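Local coordinates for protein LacI family transcription regulator (Bifidobacterium animalis subsp. lactis, PDB 4O5A) that probably regulates transcription as a LacI-type repressor or activator, with a DNA-binding domain joined to a periplasmic-binding-protein-like effector core, at residues R102-L107 with L314-I319; L133-L138 with D142-L147; R242-E247 with S269-R274. One frame throughout, in Å; residues are numbered along the deposited sequence. Where two conformers were deposited one is given.

Interaction 1 (R102-L107 with L314-I319)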
# COMPACT_ATOMS: atom_id res chain seq x y z
N ARG A 102 -25.18 0.34 3.97
CA ARG A 102 -26.01 0.35 5.18
C ARG A 102 -25.63 1.52 6.09
O ARG A 102 -26.00 1.53 7.27
CB ARG A 102 -25.81 -0.94 5.99
CG ARG A 102 -25.95 -2.24 5.23
CD ARG A 102 -27.38 -2.73 5.25
NE ARG A 102 -27.92 -2.84 6.62
CZ ARG A 102 -28.01 -3.97 7.31
NH1 ARG A 102 -27.62 -5.13 6.79
NH2 ARG A 102 -28.52 -3.96 8.54
N ASP A 103 -24.87 2.47 5.56
CA ASP A 103 -24.44 3.65 6.32
C ASP A 103 -23.65 3.27 7.59
O ASP A 103 -23.80 3.87 8.65
CB ASP A 103 -25.62 4.56 6.61
CG ASP A 103 -26.20 5.15 5.34
OD1 ASP A 103 -25.46 5.90 4.65
OD2 ASP A 103 -27.36 4.85 5.01
N TYR A 104 -22.81 2.26 7.45
CA TYR A 104 -21.94 1.83 8.52
C TYR A 104 -20.57 2.45 8.30
O TYR A 104 -20.23 2.82 7.18
CB TYR A 104 -21.83 0.30 8.50
CG TYR A 104 -22.69 -0.37 9.55
CD1 TYR A 104 -24.06 -0.32 9.48
CD2 TYR A 104 -22.11 -1.03 10.63
CE1 TYR A 104 -24.86 -0.92 10.44
CE2 TYR A 104 -22.90 -1.64 11.59
CZ TYR A 104 -24.26 -1.57 11.49
OH TYR A 104 -25.06 -2.16 12.45
N SER A 105 -19.80 2.56 9.38
CA SER A 105 -18.43 3.09 9.33
C SER A 105 -17.47 2.07 9.91
O SER A 105 -17.88 1.18 10.66
CB SER A 105 -18.30 4.37 10.17
OG SER A 105 -19.19 5.38 9.77
N LEU A 106 -16.19 2.21 9.58
CA LEU A 106 -15.16 1.38 10.19
C LEU A 106 -14.48 2.21 11.28
O LEU A 106 -14.04 3.35 11.02
CB LEU A 106 -14.13 1.02 9.13
CG LEU A 106 -13.10 -0.07 9.43
CD1 LEU A 106 -13.79 -1.44 9.46
CD2 LEU A 106 -11.99 -0.05 8.37
N LEU A 107 -14.37 1.66 12.48
CA LEU A 107 -13.69 2.36 13.56
C LEU A 107 -12.30 1.74 13.70
O LEU A 107 -12.17 0.54 13.98
CB LEU A 107 -14.47 2.22 14.87
CG LEU A 107 -13.97 3.12 16.01
CD1 LEU A 107 -14.31 4.58 15.73
CD2 LEU A 107 -14.55 2.68 17.35
N LEU A 314 -20.84 -10.32 5.84
CA LEU A 314 -20.99 -11.39 6.82
C LEU A 314 -21.15 -10.82 8.23
O LEU A 314 -21.95 -11.33 9.02
CB LEU A 314 -19.79 -12.34 6.77
CG LEU A 314 -19.72 -13.20 5.50
CD1 LEU A 314 -18.45 -14.04 5.51
CD2 LEU A 314 -20.95 -14.09 5.37
N MSE A 315 -20.40 -9.78 8.54
CA MSE A 315 -20.51 -9.19 9.87
C MSE A 315 -21.87 -8.53 10.02
O MSE A 315 -22.45 -8.59 11.09
CB MSE A 315 -19.38 -8.19 10.14
CG MSE A 315 -18.05 -8.89 10.39
SE MSE A 315 -16.63 -7.64 10.82
CE MSE A 315 -16.42 -6.78 9.11
N LEU A 316 -22.37 -7.91 8.96
CA LEU A 316 -23.71 -7.32 9.01
C LEU A 316 -24.80 -8.37 9.24
O LEU A 316 -25.78 -8.11 9.94
CB LEU A 316 -23.99 -6.53 7.73
CG LEU A 316 -23.24 -5.20 7.72
CD1 LEU A 316 -23.23 -4.57 6.32
CD2 LEU A 316 -23.86 -4.26 8.73
N LYS A 317 -24.63 -9.54 8.64
CA LYS A 317 -25.54 -10.65 8.91
C LYS A 317 -25.52 -11.04 10.38
O LYS A 317 -26.56 -11.22 10.98
CB LYS A 317 -25.20 -11.87 8.05
CG LYS A 317 -25.57 -11.76 6.59
CD LYS A 317 -25.42 -13.13 5.93
CE LYS A 317 -25.25 -13.03 4.41
NZ LYS A 317 -26.53 -12.70 3.70
N LEU A 318 -24.33 -11.18 10.95
CA LEU A 318 -24.20 -11.51 12.37
C LEU A 318 -24.90 -10.45 13.23
O LEU A 318 -25.65 -10.77 14.16
CB LEU A 318 -22.72 -11.60 12.77
CG LEU A 318 -21.90 -12.77 12.21
CD1 LEU A 318 -20.42 -12.59 12.55
CD2 LEU A 318 -22.41 -14.10 12.74
N ILE A 319 -24.67 -9.19 12.90
CA ILE A 319 -25.31 -8.08 13.62
C ILE A 319 -26.83 -8.15 13.50
O ILE A 319 -27.56 -7.89 14.47
CB ILE A 319 -24.80 -6.72 13.09
CG1 ILE A 319 -23.31 -6.56 13.38
CG2 ILE A 319 -25.59 -5.57 13.71
CD1 ILE A 319 -22.66 -5.48 12.56
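Tyr104 and Leu316 join the entry to strand 105-111 to helix 304-320 in the N-terminal lobe of a periplasmic-binding-protein-like fold. The strand is one of the two outermost of this lobe's parallel sheet within the chain. The sheet runs on into the second subunit through an antiparallel pairing at Leu106 and Leu107.

The central interaction is CH-pi. Leu316 CD2 lies 3.8 Å from the centroid of the Tyr104 ring and 7° off the ring normal, so the methyl sits over the middle of one face. Ile319 adds apolar packing at the phenol end. Its CD1 comes obliquely to within 4.0 Å of Tyr104 CE2, and its CG2 is 3.7 Å from Tyr104 OH. That hydroxyl also makes a weak hydrogen bond with Asp131.

Arg102 packs with its CG and with one guanidinium face. Its chain bends at chi2 (-90°) and again at chi3, which carries the guanidinium toward the helix, where NH1 forms a salt bridge with Asp320. The Leu316 CD2 methyl that faces the tyrosine also lies over this guanidinium, displaced toward its rim. The other branch of Leu316 meets the base of the arginine, with CD1 3.7 Å from Arg102 CG.

Interaction 2 (L133-L138 with D142-L147)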
# COMPACT_ATOMS: atom_id res chain seq x y z
N LEU A 133 -16.62 -6.96 15.47
CA LEU A 133 -15.16 -6.83 15.40
C LEU A 133 -14.62 -7.68 14.26
O LEU A 133 -15.08 -8.80 14.04
CB LEU A 133 -14.52 -7.34 16.69
CG LEU A 133 -14.98 -6.68 17.98
CD1 LEU A 133 -14.34 -7.36 19.17
CD2 LEU A 133 -14.57 -5.24 17.93
N LEU A 134 -13.64 -7.15 13.55
CA LEU A 134 -13.00 -7.88 12.47
C LEU A 134 -11.63 -8.32 13.00
O LEU A 134 -10.86 -7.49 13.48
CB LEU A 134 -12.84 -6.95 11.26
CG LEU A 134 -12.12 -7.49 10.04
CD1 LEU A 134 -12.86 -8.70 9.50
CD2 LEU A 134 -12.00 -6.41 8.98
N LEU A 135 -11.34 -9.62 12.92
CA LEU A 135 -10.06 -10.16 13.40
C LEU A 135 -9.17 -10.59 12.23
O LEU A 135 -9.53 -11.49 11.47
CB LEU A 135 -10.29 -11.36 14.31
CG LEU A 135 -11.25 -11.17 15.47
CD1 LEU A 135 -11.43 -12.47 16.25
CD2 LEU A 135 -10.76 -10.06 16.39
N LEU A 136 -8.01 -9.95 12.11
CA LEU A 136 -7.07 -10.30 11.05
C LEU A 136 -5.81 -10.93 11.63
O LEU A 136 -5.52 -10.78 12.82
CB LEU A 136 -6.70 -9.07 10.22
CG LEU A 136 -7.83 -8.23 9.64
CD1 LEU A 136 -7.26 -7.01 8.92
CD2 LEU A 136 -8.73 -9.03 8.70
N ASN A 137 -5.07 -11.62 10.77
CA ASN A 137 -3.75 -12.14 11.12
C ASN A 137 -3.76 -13.02 12.35
O ASN A 137 -3.02 -12.80 13.31
CB ASN A 137 -2.76 -10.98 11.29
CG ASN A 137 -2.63 -10.15 10.04
OD1 ASN A 137 -2.65 -10.68 8.93
ND2 ASN A 137 -2.49 -8.84 10.22
N LEU A 138 -4.61 -14.04 12.31
CA LEU A 138 -4.72 -14.99 13.40
C LEU A 138 -3.41 -15.76 13.53
O LEU A 138 -2.87 -16.25 12.53
CB LEU A 138 -5.89 -15.94 13.17
CG LEU A 138 -7.30 -15.40 13.47
CD1 LEU A 138 -7.41 -15.00 14.93
CD2 LEU A 138 -7.69 -14.22 12.57
N ASP A 142 -3.92 -17.77 19.32
CA ASP A 142 -4.16 -16.33 19.44
C ASP A 142 -5.03 -16.02 20.65
O ASP A 142 -6.10 -16.62 20.82
CB ASP A 142 -4.82 -15.82 18.15
CG ASP A 142 -4.67 -14.32 17.97
OD1 ASP A 142 -5.04 -13.56 18.89
OD2 ASP A 142 -4.17 -13.91 16.90
N PRO A 143 -4.58 -15.09 21.51
CA PRO A 143 -5.35 -14.73 22.71
C PRO A 143 -6.68 -14.06 22.39
O PRO A 143 -7.49 -13.84 23.29
CB PRO A 143 -4.42 -13.74 23.44
CG PRO A 143 -3.53 -13.19 22.36
CD PRO A 143 -3.31 -14.35 21.43
N ARG A 144 -6.91 -13.73 21.12
CA ARG A 144 -8.16 -13.10 20.72
C ARG A 144 -9.32 -14.09 20.58
O ARG A 144 -10.47 -13.74 20.82
CB ARG A 144 -7.98 -12.31 19.42
CG ARG A 144 -7.07 -11.10 19.56
CD ARG A 144 -6.82 -10.43 18.22
NE ARG A 144 -6.00 -11.26 17.35
CZ ARG A 144 -5.83 -11.04 16.05
NH1 ARG A 144 -6.42 -10.01 15.46
NH2 ARG A 144 -5.07 -11.86 15.34
N ILE A 145 -9.01 -15.33 20.21
CA ILE A 145 -10.04 -16.36 20.08
C ILE A 145 -10.72 -16.57 21.43
O ILE A 145 -11.94 -16.56 21.52
CB ILE A 145 -9.47 -17.70 19.56
CG1 ILE A 145 -8.70 -17.49 18.26
CG2 ILE A 145 -10.58 -18.73 19.38
CD1 ILE A 145 -9.52 -16.84 17.16
N GLU A 146 -9.91 -16.74 22.47
CA GLU A 146 -10.43 -16.94 23.82
C GLU A 146 -11.25 -15.74 24.29
O GLU A 146 -12.27 -15.91 24.96
CB GLU A 146 -9.29 -17.21 24.81
N LEU A 147 -10.80 -14.54 23.94
CA LEU A 147 -11.52 -13.31 24.28
C LEU A 147 -12.91 -13.32 23.64
O LEU A 147 -13.91 -13.04 24.31
CB LEU A 147 -10.73 -12.08 23.84
CG LEU A 147 -11.37 -10.70 24.03
CD1 LEU A 147 -11.68 -10.44 25.49
CD2 LEU A 147 -10.49 -9.59 23.47
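Arg144 points its guanidinium end-on at the backbone O of Leu136. This links the end of strand 132-135 to the start of helix 143-149, within the beta-alpha-beta unit that leads on to strand 156-160. Both terminal nitrogens bond the same oxygen: Arg144 NH2 lies 2.8 Å and NH1 2.9 Å from Leu136 O. The oxygen lies close to the guanidinium plane. NH1 lies in the carbonyl plane, while NH2 is tilted 26° from it.

Asp142 holds the other edge of the same group side-on. A bend at chi3 (-69°) turns the guanidinium onto both partners. Asp142 OD1 accepts from Arg144 NE at 2.9 Å, and OD2 accepts from NH2 at 2.7 Å, forming a salt bridge. Both bonds use the syn sides of the carboxylate, but the two flat groups are not coplanar: NE stands 33° out of the carboxylate plane. Asp142 is also the N-cap: on its anti side, OD1 accepts from the backbone N of Arg144. OD2 also accepts from Glu139 N. The carboxylate thus caps the helix start and, with Leu136 O, holds the guanidinium in its rotation. Glu117 adds a salt bridge to NH1, so two acids likely balance this buried charge.

The apolar part lies beside this network. Leu138 and Ile145 lie roughly perpendicular. They meet methyl to methyl, with Leu138 CD1 3.6 Å from Ile145 CD1.

Interaction 3 (R242-E247 with S269-R274)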
# COMPACT_ATOMS: atom_id res chain seq x y z
N ARG A 242 21.61 -16.38 -1.46
CA ARG A 242 21.91 -17.66 -0.84
C ARG A 242 21.41 -18.83 -1.69
O ARG A 242 22.16 -19.77 -1.94
CB ARG A 242 21.31 -17.73 0.56
CG ARG A 242 21.48 -19.06 1.26
CD ARG A 242 21.11 -18.93 2.72
NE ARG A 242 20.93 -20.21 3.40
CZ ARG A 242 20.77 -20.33 4.71
NH1 ARG A 242 20.79 -19.24 5.47
NH2 ARG A 242 20.63 -21.52 5.27
N LEU A 243 20.16 -18.77 -2.14
CA LEU A 243 19.60 -19.84 -2.98
C LEU A 243 20.33 -20.01 -4.30
O LEU A 243 20.56 -21.14 -4.76
CB LEU A 243 18.12 -19.61 -3.22
CG LEU A 243 17.26 -19.74 -1.96
CD1 LEU A 243 15.87 -19.20 -2.22
CD2 LEU A 243 17.19 -21.21 -1.52
N LEU A 244 20.72 -18.90 -4.92
CA LEU A 244 21.41 -18.97 -6.21
C LEU A 244 22.88 -19.36 -6.13
O LEU A 244 23.51 -19.61 -7.16
CB LEU A 244 21.26 -17.65 -6.97
CG LEU A 244 19.82 -17.27 -7.34
CD1 LEU A 244 19.83 -15.98 -8.13
CD2 LEU A 244 19.18 -18.38 -8.15
N SER A 245 23.43 -19.41 -4.92
CA SER A 245 24.83 -19.73 -4.74
C SER A 245 25.10 -21.16 -4.26
O SER A 245 26.24 -21.60 -4.24
CB SER A 245 25.49 -18.72 -3.79
OG SER A 245 25.26 -17.40 -4.24
N VAL A 246 24.05 -21.88 -3.88
CA VAL A 246 24.20 -23.23 -3.33
C VAL A 246 23.73 -24.33 -4.29
O VAL A 246 22.54 -24.42 -4.60
CB VAL A 246 23.46 -23.38 -1.97
CG1 VAL A 246 23.51 -24.83 -1.48
CG2 VAL A 246 24.05 -22.43 -0.92
N GLU A 247 24.67 -25.16 -4.75
CA GLU A 247 24.39 -26.24 -5.70
C GLU A 247 23.72 -27.45 -5.03
O GLU A 247 24.09 -27.82 -3.91
CB GLU A 247 25.69 -26.70 -6.40
N SER A 269 19.28 -10.78 -11.93
CA SER A 269 19.79 -10.01 -13.07
C SER A 269 21.21 -9.55 -12.85
O SER A 269 22.03 -9.66 -13.75
CB SER A 269 18.89 -8.82 -13.39
OG SER A 269 17.59 -9.27 -13.77
N VAL A 270 21.49 -9.03 -11.66
CA VAL A 270 22.85 -8.55 -11.37
C VAL A 270 23.82 -9.72 -11.46
O VAL A 270 24.96 -9.58 -11.91
CB VAL A 270 22.90 -7.91 -9.96
CG1 VAL A 270 24.34 -7.68 -9.51
CG2 VAL A 270 22.10 -6.62 -9.95
N LYS A 271 23.35 -10.90 -11.08
CA LYS A 271 24.19 -12.11 -11.05
C LYS A 271 24.35 -12.74 -12.44
O LYS A 271 25.21 -13.59 -12.64
CB LYS A 271 23.57 -13.12 -10.07
CG LYS A 271 24.51 -14.18 -9.50
CD LYS A 271 23.80 -14.92 -8.34
CE LYS A 271 24.60 -16.10 -7.81
NZ LYS A 271 25.93 -15.69 -7.28
N GLY A 272 23.54 -12.31 -13.41
CA GLY A 272 23.61 -12.87 -14.75
C GLY A 272 22.75 -14.12 -14.88
O GLY A 272 22.84 -14.86 -15.87
N VAL A 273 21.92 -14.36 -13.88
CA VAL A 273 20.95 -15.44 -13.94
C VAL A 273 19.69 -14.91 -14.61
O VAL A 273 18.97 -14.10 -14.03
CB VAL A 273 20.65 -15.96 -12.54
CG1 VAL A 273 19.54 -17.01 -12.56
CG2 VAL A 273 21.93 -16.52 -11.92
N ARG A 274 19.44 -15.35 -15.84
CA ARG A 274 18.31 -14.85 -16.63
C ARG A 274 16.95 -15.28 -16.09
O ARG A 274 16.75 -16.45 -15.75
CB ARG A 274 18.43 -15.32 -18.08
CG ARG A 274 19.66 -14.77 -18.80
CD ARG A 274 19.79 -15.42 -20.16
NE ARG A 274 20.00 -16.86 -20.05
CZ ARG A 274 19.88 -17.72 -21.05
NH1 ARG A 274 19.55 -17.29 -22.26
NH2 ARG A 274 20.10 -19.02 -20.85
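The backbone bond from Gly272 N to Ser269 O, 3.1 Å long, belongs to the last turn of helix 258-271, whose Lys271 reaches across to Leu244 on helix 233-245. Gly272 has positive phi (87°), which suits glycine, and a Schellman motif closes the helix there. The turn places Lys271 and Val273 with their CB atoms toward the other helix.

Lys271 meets Leu244 through its aliphatic chain. The two side chains run alongside each other, pointing opposite ways. CG of the lysine is anti to its own backbone N (chi1 -158°), and the chain stays extended as far as CE. Lys271 CE lies 3.8 Å from Leu244 CB, and CD lies 4.1 Å from Leu244 CD1. CE also comes within 3.7 Å of the backbone O of Leu244.

The chain then bends at chi4 (60°), which turns the amino group toward Ser245. In one of two modelled conformers of the serine, Lys271 NZ is 3.6 Å from Ser245 OG, a proximity rather than a bond. The serine hydroxyl is hydrogen-bonded instead to the backbone O of Lys241, one turn earlier in its own helix.

Val273 adds a further apolar touch. Its CG2 is 4.4 Å from Leu244 CD1, which is loose packing. Leu244 and Val273 both touch Ala268, so the apolar layer continues along helix 258-271. No hydrogen bond joins the two segments. The arrangement is the side-by-side packing of neighbouring helices on a sheet, as in the alpha/beta C-terminal lobe of periplasmic-binding-protein-like folds.

From the N terminus, the chain first passes 102-107, where interaction 1 begins. Interaction 2 follows and closes at once, spanning three intervening residues at a strand-to-helix turn. Interaction 3 comes later, in the other lobe, and closes around 21 residues that include strand 252-255. Only then does helix 304-320 return to the first lobe and close interaction 1, around 206 residues. Interactions 2 and 3 are therefore in series, and both nest inside interaction 1. Interactions 1 and 2 serve the same parallel sheet and touch: Met315 SE lies 3.8 Å from Leu133 O. Interaction 3 ties two helices of the second lobe, with its centre about 49 Å from that of interaction 1.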